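Local coordinates for protein thiamine pyrophosphokinase (Candida albicans, PDB 2G9Z) that catalyses the transfer of a pyrophosphate group from ATP to thiamine, producing the cofactor thiamine pyrophosphate, at residues L31-P36 / G322-C327; Y44-P49 / V255-Y260; Q226-N231 / I248-K253; G295-M300 / R316-T321. All coordinates share one frame; numbering follows the deposited sequence.

Contact 1 (L31-P36 / G322-C327); sequences LIISPP and GFIVEC
Gly322 opens the strand under Ile33, its carbonyl O meeting Ile33 CG1 at 3.6 Å. The backbone of Gly322 is stretched almost straight (phi 161°), a shape that would press a side chain against the carbonyl oxygen of Thr321, so glycine suits the place. One water joins the chains here, accepting from Ile33 N at 2.8 Å and donating to Gly322 O at 2.7 Å. At Phe323 the strand turns its side chain to the other face, where the ring packs on Ile258, Tyr260 and Leu296; Ile33 CG1 comes only within 4.3 Å of Phe323 CA. Ile324 faces the loop again and takes part in each of the apolar side-chain contacts. Its chain runs extended beyond CG1 (chi2 172°), which drives CD1 out among three loop residues. Ile324 CD1 meets Pro36 CG tip to tip at a tight 3.4 Å, lies 3.8 Å from Ile33 CG2, and approaches Ser34 O at 3.7 Å. Beyond it the strand draws away from 31-36, still paired with 254-259 on one flank. Pro36 also rests on Tyr257, so the loop following strand 23-26 spans two neighbouring strands of the five-stranded sheet. Branched aliphatic chains and a stiff proline ring thus give a close, mainly apolar cover, while the backbone polar groups at its margin are joined through water instead of by direct strand pairing.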
# COMPACT_ATOMS: atom_id res chain seq x y z
N LEU A 31 -21.72 -15.57 -12.55
CA LEU A 31 -23.04 -15.35 -11.97
C LEU A 31 -23.62 -14.10 -12.58
O LEU A 31 -22.89 -13.27 -13.14
CB LEU A 31 -22.94 -15.13 -10.46
CG LEU A 31 -22.59 -16.29 -9.52
CD1 LEU A 31 -22.39 -15.73 -8.11
CD2 LEU A 31 -23.72 -17.32 -9.53
N ILE A 32 -24.93 -13.96 -12.48
CA ILE A 32 -25.59 -12.76 -12.95
C ILE A 32 -26.28 -12.21 -11.71
O ILE A 32 -27.08 -12.89 -11.07
CB ILE A 32 -26.64 -13.05 -14.05
CG1 ILE A 32 -25.98 -13.00 -15.44
CG2 ILE A 32 -27.73 -11.98 -14.02
CD1 ILE A 32 -24.82 -13.93 -15.60
N ILE A 33 -25.92 -10.98 -11.36
CA ILE A 33 -26.49 -10.33 -10.20
C ILE A 33 -27.38 -9.21 -10.70
O ILE A 33 -26.95 -8.37 -11.49
CB ILE A 33 -25.39 -9.74 -9.29
CG1 ILE A 33 -24.40 -10.83 -8.89
CG2 ILE A 33 -26.02 -9.11 -8.04
CD1 ILE A 33 -25.00 -11.95 -8.06
N SER A 34 -28.63 -9.20 -10.26
CA SER A 34 -29.55 -8.15 -10.67
C SER A 34 -29.33 -6.94 -9.78
O SER A 34 -28.96 -7.08 -8.61
CB SER A 34 -30.99 -8.62 -10.55
OG SER A 34 -31.23 -9.75 -11.37
N PRO A 35 -29.53 -5.72 -10.31
CA PRO A 35 -29.36 -4.50 -9.52
C PRO A 35 -30.26 -4.53 -8.29
O PRO A 35 -31.31 -5.18 -8.29
CB PRO A 35 -29.76 -3.40 -10.50
CG PRO A 35 -29.35 -3.97 -11.82
CD PRO A 35 -29.80 -5.41 -11.72
N PRO A 36 -29.86 -3.83 -7.22
CA PRO A 36 -30.66 -3.79 -5.98
C PRO A 36 -32.04 -3.19 -6.21
O PRO A 36 -33.06 -3.87 -6.09
CB PRO A 36 -29.80 -2.92 -5.06
CG PRO A 36 -28.41 -3.21 -5.52
CD PRO A 36 -28.56 -3.16 -7.02
N GLY A 322 -21.87 -7.24 -13.02
CA GLY A 322 -21.82 -6.46 -11.80
C GLY A 322 -21.96 -7.32 -10.57
O GLY A 322 -22.22 -8.52 -10.67
N PHE A 323 -21.76 -6.72 -9.41
CA PHE A 323 -21.88 -7.42 -8.15
C PHE A 323 -22.32 -6.44 -7.07
O PHE A 323 -22.29 -5.22 -7.27
CB PHE A 323 -20.56 -8.08 -7.75
CG PHE A 323 -19.41 -7.11 -7.56
CD1 PHE A 323 -18.62 -6.73 -8.65
CD2 PHE A 323 -19.12 -6.60 -6.30
CE1 PHE A 323 -17.55 -5.84 -8.48
CE2 PHE A 323 -18.05 -5.71 -6.11
CZ PHE A 323 -17.26 -5.33 -7.20
N ILE A 324 -22.73 -6.97 -5.93
CA ILE A 324 -23.18 -6.12 -4.84
C ILE A 324 -22.41 -6.31 -3.54
O ILE A 324 -22.11 -7.44 -3.15
CB ILE A 324 -24.67 -6.37 -4.54
CG1 ILE A 324 -25.52 -5.93 -5.74
CG2 ILE A 324 -25.08 -5.65 -3.25
CD1 ILE A 324 -26.98 -6.32 -5.62
N VAL A 325 -22.08 -5.21 -2.89
CA VAL A 325 -21.42 -5.29 -1.60
C VAL A 325 -22.11 -4.33 -0.65
O VAL A 325 -22.28 -3.15 -0.96
CB VAL A 325 -19.92 -4.91 -1.64
CG1 VAL A 325 -19.34 -4.97 -0.22
CG2 VAL A 325 -19.16 -5.87 -2.55
N GLU A 326 -22.56 -4.86 0.48
CA GLU A 326 -23.19 -4.04 1.49
C GLU A 326 -22.16 -3.97 2.61
O GLU A 326 -21.56 -4.98 2.96
CB GLU A 326 -24.48 -4.68 1.98
CG GLU A 326 -25.14 -3.91 3.12
CD GLU A 326 -26.53 -4.42 3.43
OE1 GLU A 326 -26.72 -5.66 3.45
OE2 GLU A 326 -27.44 -3.59 3.65
N CYS A 327 -21.94 -2.78 3.16
CA CYS A 327 -20.95 -2.64 4.22
C CYS A 327 -21.47 -1.73 5.34
O CYS A 327 -22.15 -0.75 5.07
CB CYS A 327 -19.66 -2.06 3.64
SG CYS A 327 -19.86 -0.46 2.84
O HOH W 1 -23.77 -9.62 -12.53

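Contact 2 (Y44-P49 / V255-Y260); sequences YNHIQP and VNYISY
His46 and Tyr257 send their rings from paired residues to the same face of the sheet, with planes 24° apart but slid so far that they barely overlap, the centroids being 5.2 Å apart. The first torsion of His46 (chi1 -172°), with CG anti to the backbone N, carries the imidazole over toward Ser259. His46 NE2 shares a short 2.6 Å hydrogen bond with Ser259 OG, in which either could be the donor, and Tyr257 O sits at the imidazole edge, 3.2 Å from His46 CD2. A small hydroxyl suits position 259, since it fits beside the imidazole and also reaches a water held by Gln48 NE2. Tyr44 runs alongside Tyr257, pointing the same way, and lays CE2 against Tyr257 CB at 3.5 Å. Strand 45-47 is the outermost strand of a mixed five-stranded sheet and pairs in parallel with 254-259: the backbone N and O of Asn45 and of Ile47 bond to residues flanking their partners, from Val255 to Ser259. On the other face the amides of Asn45 and Asn256 are turned 89° to each other, and Asn45 ND2 donates to Asn256 OD1 at 3.0 Å, in the plane of that carbonyl. Asn256 ND2 is taken by the backbone oxygens of Lys252 and Val325, so this amide is gripped at both ends and its rotation fixed. Next to this pair Ile47 and Ile258 lie side by side, CD1 of Ile47 4.1 Å from CG1 of Ile258, both packing on Leu251. Pro49 crosses Ile258 at about a right angle, its CD 3.8 Å from Ile258 CG2.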
# COMPACT_ATOMS: atom_id res chain seq x y z
N TYR A 44 -29.30 2.80 -3.17
CA TYR A 44 -27.95 2.26 -3.05
C TYR A 44 -26.95 3.12 -3.81
O TYR A 44 -27.32 4.00 -4.58
CB TYR A 44 -27.90 0.83 -3.61
CG TYR A 44 -28.37 0.70 -5.04
CD1 TYR A 44 -29.72 0.63 -5.36
CD2 TYR A 44 -27.44 0.66 -6.09
CE1 TYR A 44 -30.15 0.52 -6.68
CE2 TYR A 44 -27.86 0.55 -7.42
CZ TYR A 44 -29.22 0.48 -7.70
OH TYR A 44 -29.64 0.37 -9.01
N ASN A 45 -25.67 2.85 -3.57
CA ASN A 45 -24.62 3.59 -4.26
C ASN A 45 -24.23 2.80 -5.51
O ASN A 45 -23.85 1.64 -5.42
CB ASN A 45 -23.39 3.75 -3.36
CG ASN A 45 -22.29 4.55 -4.02
OD1 ASN A 45 -22.52 5.66 -4.50
ND2 ASN A 45 -21.08 3.99 -4.05
N HIS A 46 -24.35 3.44 -6.67
CA HIS A 46 -24.00 2.79 -7.93
C HIS A 46 -22.59 3.22 -8.32
O HIS A 46 -22.31 4.42 -8.41
CB HIS A 46 -24.98 3.19 -9.03
CG HIS A 46 -24.80 2.42 -10.31
ND1 HIS A 46 -25.46 2.75 -11.47
CD2 HIS A 46 -24.06 1.32 -10.59
CE1 HIS A 46 -25.12 1.89 -12.42
NE2 HIS A 46 -24.28 1.01 -11.91
N ILE A 47 -21.71 2.25 -8.52
CA ILE A 47 -20.33 2.52 -8.90
C ILE A 47 -20.02 1.88 -10.25
O ILE A 47 -20.27 0.69 -10.44
CB ILE A 47 -19.32 1.94 -7.88
CG1 ILE A 47 -19.74 2.29 -6.45
CG2 ILE A 47 -17.94 2.51 -8.16
CD1 ILE A 47 -18.87 1.63 -5.40
N GLN A 48 -19.46 2.66 -11.17
CA GLN A 48 -19.08 2.17 -12.49
C GLN A 48 -17.61 2.54 -12.67
O GLN A 48 -17.28 3.49 -13.38
CB GLN A 48 -19.92 2.85 -13.56
CG GLN A 48 -21.39 2.49 -13.50
CD GLN A 48 -22.22 3.32 -14.45
OE1 GLN A 48 -22.45 4.51 -14.21
NE2 GLN A 48 -22.65 2.72 -15.55
N PRO A 49 -16.72 1.77 -12.04
CA PRO A 49 -15.27 2.00 -12.10
C PRO A 49 -14.61 1.98 -13.47
O PRO A 49 -13.60 2.65 -13.68
CB PRO A 49 -14.70 0.88 -11.21
CG PRO A 49 -15.88 0.43 -10.37
CD PRO A 49 -17.01 0.51 -11.34
N VAL A 255 -25.55 -0.16 0.83
CA VAL A 255 -25.50 -1.04 -0.33
C VAL A 255 -24.76 -0.40 -1.50
O VAL A 255 -24.97 0.78 -1.81
CB VAL A 255 -26.93 -1.42 -0.79
CG1 VAL A 255 -26.88 -2.40 -1.95
CG2 VAL A 255 -27.71 -2.03 0.37
N ASN A 256 -23.89 -1.17 -2.14
CA ASN A 256 -23.13 -0.69 -3.29
C ASN A 256 -23.35 -1.66 -4.44
O ASN A 256 -23.24 -2.87 -4.27
CB ASN A 256 -21.63 -0.65 -2.97
CG ASN A 256 -21.27 0.39 -1.92
OD1 ASN A 256 -21.07 1.57 -2.23
ND2 ASN A 256 -21.21 -0.05 -0.68
N TYR A 257 -23.66 -1.13 -5.61
CA TYR A 257 -23.84 -1.97 -6.78
C TYR A 257 -22.74 -1.56 -7.75
O TYR A 257 -22.71 -0.43 -8.23
CB TYR A 257 -25.21 -1.76 -7.42
CG TYR A 257 -25.38 -2.47 -8.75
CD1 TYR A 257 -25.11 -3.83 -8.88
CD2 TYR A 257 -25.81 -1.78 -9.89
CE1 TYR A 257 -25.25 -4.49 -10.10
CE2 TYR A 257 -25.96 -2.43 -11.12
CZ TYR A 257 -25.68 -3.78 -11.22
OH TYR A 257 -25.82 -4.42 -12.43
N ILE A 258 -21.80 -2.47 -8.00
CA ILE A 258 -20.69 -2.20 -8.91
C ILE A 258 -21.05 -2.86 -10.23
O ILE A 258 -21.25 -4.06 -10.28
CB ILE A 258 -19.36 -2.79 -8.38
CG1 ILE A 258 -18.97 -2.15 -7.05
CG2 ILE A 258 -18.25 -2.57 -9.40
CD1 ILE A 258 -19.84 -2.56 -5.87
N SER A 259 -21.13 -2.07 -11.30
CA SER A 259 -21.49 -2.62 -12.61
C SER A 259 -20.51 -2.26 -13.72
O SER A 259 -19.76 -1.30 -13.62
CB SER A 259 -22.90 -2.18 -13.00
OG SER A 259 -22.95 -0.78 -13.22
N TYR A 260 -20.56 -3.06 -14.78
CA TYR A 260 -19.70 -2.89 -15.95
C TYR A 260 -20.31 -3.71 -17.09
O TYR A 260 -21.10 -4.61 -16.84
CB TYR A 260 -18.29 -3.40 -15.63
CG TYR A 260 -18.30 -4.59 -14.69
CD1 TYR A 260 -18.15 -4.40 -13.31
CD2 TYR A 260 -18.52 -5.88 -15.16
CE1 TYR A 260 -18.23 -5.47 -12.43
CE2 TYR A 260 -18.61 -6.96 -14.28
CZ TYR A 260 -18.46 -6.74 -12.92
OH TYR A 260 -18.59 -7.80 -12.04
O HOH W 2 -22.31 -0.22 -16.09

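Contact 3 (Q226-N231 / I248-K253); sequences QLYIMN and IFLLKK
Leu227, Tyr228 and Asn231 lie on the helix of a beta-alpha-beta crossover, the one linking parallel strands 205-210 and 237-242, and they pack on Leu250 and Lys252 of the hairpin arm that follows. The axis of helix segment 226-231 passes 9.2 Å from that of strand 248-251 at 41°, the spacing of a helix laid on a sheet. Leu250 carries the contact: its CG stands anti to the backbone N (chi1 -160°), which brings both methyls to the helix, where they part ways. Leu250 CD1 sits over one face of the Tyr228 ring in a CH-pi contact, 4.1 Å from the centroid and 29° off the normal, with CE1 of Tyr228 its nearest ring atom at 3.6 Å. Leu250 CD2 presses against Asn231 CB at 3.4 Å, while Leu227 CG closes over Leu250 CB at 4.2 Å. A forked leucine suits this place because its two methyls can meet Tyr228 and Asn231, about one turn apart on the helix, at once. Tyr228 meets it at about a right angle, and its OH accepts from Leu283 N; it also packs on Leu308 of the second subunit. Just past the strand's end Lys252 stretches its extended chain past Asn231, its CE 3.0 Å from Asn231 OD1. Lys252 NZ bonds to Pro235 O just beyond the helix, and Asn231 ND2 to the carboxylate of Asp330. With its oxygen near the lysine and its NH2 on the aspartate, the asparagine amide would probably be polarised in one consistent sense, and both polar side chains find partners beside the apolar Leu250 cluster.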
# COMPACT_ATOMS: atom_id res chain seq x y z
N GLN A 226 -6.62 10.07 2.75
CA GLN A 226 -7.36 11.15 2.10
C GLN A 226 -8.62 10.64 1.40
O GLN A 226 -9.63 11.33 1.36
CB GLN A 226 -6.45 11.87 1.10
CG GLN A 226 -5.27 12.57 1.76
CD GLN A 226 -5.70 13.44 2.93
OE1 GLN A 226 -6.60 14.27 2.79
NE2 GLN A 226 -5.06 13.26 4.08
N LEU A 227 -8.55 9.43 0.85
CA LEU A 227 -9.70 8.84 0.18
C LEU A 227 -10.87 8.78 1.16
O LEU A 227 -11.99 9.21 0.84
CB LEU A 227 -9.36 7.42 -0.30
CG LEU A 227 -10.49 6.60 -0.93
CD1 LEU A 227 -11.00 7.27 -2.20
CD2 LEU A 227 -9.98 5.19 -1.23
N TYR A 228 -10.61 8.26 2.36
CA TYR A 228 -11.63 8.14 3.40
C TYR A 228 -12.11 9.51 3.89
O TYR A 228 -13.30 9.71 4.12
CB TYR A 228 -11.08 7.36 4.60
CG TYR A 228 -11.07 5.86 4.46
CD1 TYR A 228 -12.25 5.12 4.56
CD2 TYR A 228 -9.88 5.16 4.28
CE1 TYR A 228 -12.24 3.72 4.51
CE2 TYR A 228 -9.85 3.77 4.21
CZ TYR A 228 -11.04 3.06 4.33
OH TYR A 228 -11.00 1.69 4.31
N ILE A 229 -11.17 10.43 4.09
CA ILE A 229 -11.49 11.77 4.56
C ILE A 229 -12.33 12.52 3.53
O ILE A 229 -13.33 13.16 3.88
CB ILE A 229 -10.20 12.58 4.87
CG1 ILE A 229 -9.54 12.03 6.14
CG2 ILE A 229 -10.54 14.06 5.05
CD1 ILE A 229 -8.19 12.68 6.47
N MET A 230 -11.93 12.44 2.27
CA MET A 230 -12.66 13.14 1.23
C MET A 230 -14.09 12.67 1.07
O MET A 230 -14.98 13.48 0.76
CB MET A 230 -11.93 13.02 -0.11
CG MET A 230 -10.56 13.69 -0.11
SD MET A 230 -9.78 13.62 -1.72
CE MET A 230 -9.38 11.88 -1.82
N ASN A 231 -14.34 11.38 1.28
CA ASN A 231 -15.69 10.87 1.14
C ASN A 231 -16.54 11.32 2.31
O ASN A 231 -17.74 11.55 2.17
CB ASN A 231 -15.73 9.34 1.07
CG ASN A 231 -17.12 8.82 0.77
OD1 ASN A 231 -17.68 9.11 -0.28
ND2 ASN A 231 -17.69 8.05 1.69
N ILE A 248 -8.53 1.35 -7.50
CA ILE A 248 -8.89 1.38 -6.09
C ILE A 248 -9.91 2.47 -5.84
O ILE A 248 -9.76 3.60 -6.30
CB ILE A 248 -7.63 1.62 -5.25
CG1 ILE A 248 -6.58 0.57 -5.62
CG2 ILE A 248 -7.96 1.58 -3.76
CD1 ILE A 248 -5.21 0.81 -5.01
N PHE A 249 -10.97 2.12 -5.13
CA PHE A 249 -12.03 3.07 -4.84
C PHE A 249 -12.70 2.75 -3.53
O PHE A 249 -12.39 1.75 -2.88
CB PHE A 249 -13.08 3.08 -5.97
CG PHE A 249 -13.57 1.72 -6.35
CD1 PHE A 249 -12.82 0.89 -7.18
CD2 PHE A 249 -14.79 1.24 -5.87
CE1 PHE A 249 -13.27 -0.39 -7.51
CE2 PHE A 249 -15.25 -0.03 -6.19
CZ PHE A 249 -14.48 -0.85 -7.01
N LEU A 250 -13.64 3.60 -3.14
CA LEU A 250 -14.31 3.41 -1.88
C LEU A 250 -15.73 2.90 -2.01
O LEU A 250 -16.50 3.38 -2.83
CB LEU A 250 -14.30 4.74 -1.11
CG LEU A 250 -14.53 4.70 0.40
CD1 LEU A 250 -13.37 3.98 1.07
CD2 LEU A 250 -14.65 6.12 0.94
N LEU A 251 -16.04 1.89 -1.21
CA LEU A 251 -17.39 1.35 -1.17
C LEU A 251 -17.99 2.19 -0.05
O LEU A 251 -17.34 2.42 0.97
CB LEU A 251 -17.37 -0.13 -0.79
CG LEU A 251 -16.79 -1.08 -1.84
CD1 LEU A 251 -16.76 -2.49 -1.28
CD2 LEU A 251 -17.64 -1.03 -3.11
N LYS A 252 -19.21 2.67 -0.24
CA LYS A 252 -19.82 3.52 0.78
C LYS A 252 -20.74 2.77 1.72
O LYS A 252 -21.43 1.83 1.33
CB LYS A 252 -20.61 4.65 0.12
CG LYS A 252 -19.80 5.54 -0.81
CD LYS A 252 -20.59 6.79 -1.15
CE LYS A 252 -19.76 7.79 -1.95
NZ LYS A 252 -20.39 9.15 -1.90
N LYS A 253 -20.75 3.20 2.98
CA LYS A 253 -21.61 2.61 4.00
C LYS A 253 -22.97 2.36 3.36
O LYS A 253 -23.55 3.26 2.76
CB LYS A 253 -21.77 3.58 5.17
CG LYS A 253 -22.71 3.12 6.27
CD LYS A 253 -22.73 4.14 7.40
CE LYS A 253 -23.56 3.67 8.58
NZ LYS A 253 -23.60 4.71 9.64
O HOH W 3 -20.88 8.82 1.41

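Contact 4 (G295-M300 / R316-T321); sequences GLKYDM and RISGET. With VNP (3-[(4-amino-2-methylpyrimidin-5-yl)methyl]-5-(2-{[hydroxy(phosphonoamino)phosphoryl]oxy}ethyl)-4-methyl-1,3-thiazol-3-I um), chain N.
The backbones of Gly295-Lys297 and Arg316-Gly319 run in nearly opposite senses and are bridged once, at Leu296 and Ile317: Lys297 N donates to Arg316 O at 2.7 Å, and Gly295 O accepts from both Ser318 N at 2.7 Å and Gly319 N at 2.8 Å. The Gly295 backbone (phi 119°) is of a kind that glycine adopts readily, and the carboxylate of Asp299 grips the amides of Gly295 and Leu296 to hold the turn. Lys297 and Arg316 set their aliphatic parts together, CB to CB 3.5 Å apart, while Lys297 NZ goes off to a salt bridge with Asp29. Ser318 OG lies beside Lys297 and bonds to Pro28 O. This junction forms a wall of the thiamine site, which in this enzyme sits between subunits: the bound imido analogue of thiamine pyrophosphate also bonds to Gln151, Asp155 and Arg216 of the second subunit. Bent at its second torsion (chi2 -74°), Arg316 swings its guanidinium to the terminal phosphate and meets it with its edge, through two N-H donors: Arg316 NH1 to O3G at 2.9 Å and NH2 to O2G at 2.7 Å. NH1 also bonds to Thr277 OG1. Arg316 NE donates to a water that in turn bonds to Tyr298 OH, which has another partner in Gln151 of the second subunit. The Tyr298 ring turns a face to the ligand, with CD2 3.5 Å from the methylene C7A that joins the thiazolium and pyrimidine, and Met300 CG touches the pyrimidine methyl CM2 at 3.8 Å.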
# COMPACT_ATOMS: atom_id res chain seq x y z
N GLY A 295 -22.06 -11.85 -5.74
CA GLY A 295 -21.37 -11.74 -7.01
C GLY A 295 -19.86 -11.95 -6.94
O GLY A 295 -19.20 -11.99 -7.97
N LEU A 296 -19.31 -12.07 -5.74
CA LEU A 296 -17.88 -12.32 -5.61
C LEU A 296 -17.69 -13.84 -5.53
O LEU A 296 -18.59 -14.56 -5.11
CB LEU A 296 -17.32 -11.64 -4.36
CG LEU A 296 -17.51 -10.12 -4.34
CD1 LEU A 296 -16.83 -9.55 -3.09
CD2 LEU A 296 -16.91 -9.51 -5.61
N LYS A 297 -16.51 -14.31 -5.94
CA LYS A 297 -16.20 -15.74 -5.91
C LYS A 297 -16.36 -16.28 -4.49
O LYS A 297 -16.89 -17.37 -4.28
CB LYS A 297 -14.76 -15.97 -6.39
CG LYS A 297 -14.32 -17.43 -6.43
CD LYS A 297 -15.06 -18.23 -7.48
CE LYS A 297 -14.59 -19.69 -7.49
NZ LYS A 297 -15.36 -20.51 -8.47
N TYR A 298 -15.91 -15.50 -3.51
CA TYR A 298 -16.04 -15.88 -2.11
C TYR A 298 -16.95 -14.81 -1.50
O TYR A 298 -16.49 -13.84 -0.91
CB TYR A 298 -14.67 -15.90 -1.45
CG TYR A 298 -13.72 -16.83 -2.16
CD1 TYR A 298 -13.67 -18.19 -1.84
CD2 TYR A 298 -12.91 -16.37 -3.20
CE1 TYR A 298 -12.84 -19.07 -2.55
CE2 TYR A 298 -12.09 -17.24 -3.91
CZ TYR A 298 -12.06 -18.58 -3.59
OH TYR A 298 -11.26 -19.42 -4.32
N ASP A 299 -18.26 -14.99 -1.69
CA ASP A 299 -19.24 -14.06 -1.18
C ASP A 299 -19.32 -14.13 0.33
O ASP A 299 -19.24 -15.20 0.92
CB ASP A 299 -20.63 -14.32 -1.78
CG ASP A 299 -20.86 -13.54 -3.07
OD1 ASP A 299 -20.30 -12.43 -3.21
OD2 ASP A 299 -21.62 -14.04 -3.95
N MET A 300 -19.49 -12.96 0.94
CA MET A 300 -19.56 -12.87 2.39
C MET A 300 -20.97 -12.52 2.85
O MET A 300 -21.71 -11.82 2.16
CB MET A 300 -18.57 -11.80 2.87
CG MET A 300 -17.10 -12.14 2.62
SD MET A 300 -16.02 -10.68 2.39
CE MET A 300 -16.39 -10.28 0.69
N ARG A 316 -12.41 -12.90 -5.89
CA ARG A 316 -12.54 -12.78 -7.34
C ARG A 316 -13.95 -12.30 -7.68
O ARG A 316 -14.87 -12.41 -6.87
CB ARG A 316 -12.32 -14.12 -8.05
CG ARG A 316 -11.28 -15.05 -7.45
CD ARG A 316 -9.85 -14.62 -7.68
NE ARG A 316 -8.94 -15.63 -7.13
CZ ARG A 316 -7.68 -15.41 -6.77
NH1 ARG A 316 -7.14 -14.21 -6.90
NH2 ARG A 316 -6.96 -16.40 -6.25
N ILE A 317 -14.12 -11.79 -8.90
CA ILE A 317 -15.41 -11.29 -9.33
C ILE A 317 -16.14 -12.31 -10.21
O ILE A 317 -15.69 -12.65 -11.30
CB ILE A 317 -15.24 -9.96 -10.11
CG1 ILE A 317 -14.60 -8.91 -9.19
CG2 ILE A 317 -16.59 -9.48 -10.63
CD1 ILE A 317 -14.38 -7.56 -9.84
N SER A 318 -17.27 -12.80 -9.70
CA SER A 318 -18.08 -13.77 -10.43
C SER A 318 -19.17 -13.09 -11.26
O SER A 318 -19.56 -13.60 -12.31
CB SER A 318 -18.73 -14.77 -9.45
OG SER A 318 -17.75 -15.57 -8.82
N GLY A 319 -19.66 -11.95 -10.78
CA GLY A 319 -20.70 -11.24 -11.51
C GLY A 319 -20.23 -10.83 -12.90
O GLY A 319 -19.26 -10.10 -13.04
N GLU A 320 -20.93 -11.29 -13.93
CA GLU A 320 -20.54 -10.97 -15.29
C GLU A 320 -20.78 -9.52 -15.68
O GLU A 320 -20.04 -8.96 -16.48
CB GLU A 320 -21.28 -11.87 -16.29
CG GLU A 320 -21.11 -13.35 -16.05
CD GLU A 320 -21.44 -14.16 -17.29
OE1 GLU A 320 -22.56 -14.00 -17.83
OE2 GLU A 320 -20.57 -14.96 -17.72
N THR A 321 -21.81 -8.92 -15.10
CA THR A 321 -22.17 -7.54 -15.41
C THR A 321 -22.14 -6.65 -14.18
O THR A 321 -22.38 -5.44 -14.27
CB THR A 321 -23.58 -7.48 -16.02
OG1 THR A 321 -24.54 -7.90 -15.04
CG2 THR A 321 -23.68 -8.40 -17.22
O2G VNP N . -4.31 -16.44 -6.19
PG VNP N . -3.45 -15.10 -6.00
O3G VNP N . -4.30 -13.90 -6.23
O1G VNP N . -2.26 -15.19 -7.07
N3B VNP N . -2.80 -15.10 -4.52
PB VNP N . -2.40 -16.58 -3.97
O2B VNP N . -1.60 -16.43 -2.74
O1B VNP N . -1.79 -17.33 -5.09
O1 VNP N . -3.82 -17.27 -3.62
C7 VNP N . -4.73 -16.75 -2.65
C12 VNP N . -5.51 -17.96 -2.12
C11 VNP N . -6.67 -17.67 -1.15
C10 VNP N . -7.96 -17.15 -1.78
CM4 VNP N . -8.40 -17.51 -3.20
S1 VNP N . -6.41 -16.42 0.15
C9 VNP N . -8.10 -15.97 0.16
N5 VNP N . -8.67 -16.33 -0.99
C7A VNP N . -9.96 -15.78 -1.44
C5A VNP N . -10.89 -15.37 -0.29
C6A VNP N . -11.25 -14.03 -0.25
N1A VNP N . -12.11 -13.59 0.65
C2A VNP N . -12.67 -14.42 1.54
CM2 VNP N . -13.69 -13.88 2.54
N3A VNP N . -12.34 -15.72 1.54
C4A VNP N . -11.47 -16.21 0.65
N4A VNP N . -11.18 -17.51 0.69
O HOH W 4 -9.66 -18.54 -6.66

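How the contacts relate
Contacts 1 and 2 meet inside one sheet, where strands 322-327 and 254-259 are neighbours; their centres are 8 Å apart, and backbone bonds such as Phe323 N to Ile258 O join them. The centre of contact 4 is also 8 Å from that of contact 1, the two tied by Leu31 bonding to Ser318 and Glu320, and Tyr260 of contact 2 reaches across to Gly319 O. Contact 4 is the one that touches the bound thiamine analogue; the Phe323 side chain of contact 1 is about 12 Å from that ligand. Contact 3 belongs to the other, larger sheet, 21 Å from contact 4 between centres, and reaches contact 2 through Leu251 packing on Ile47 and Ile258.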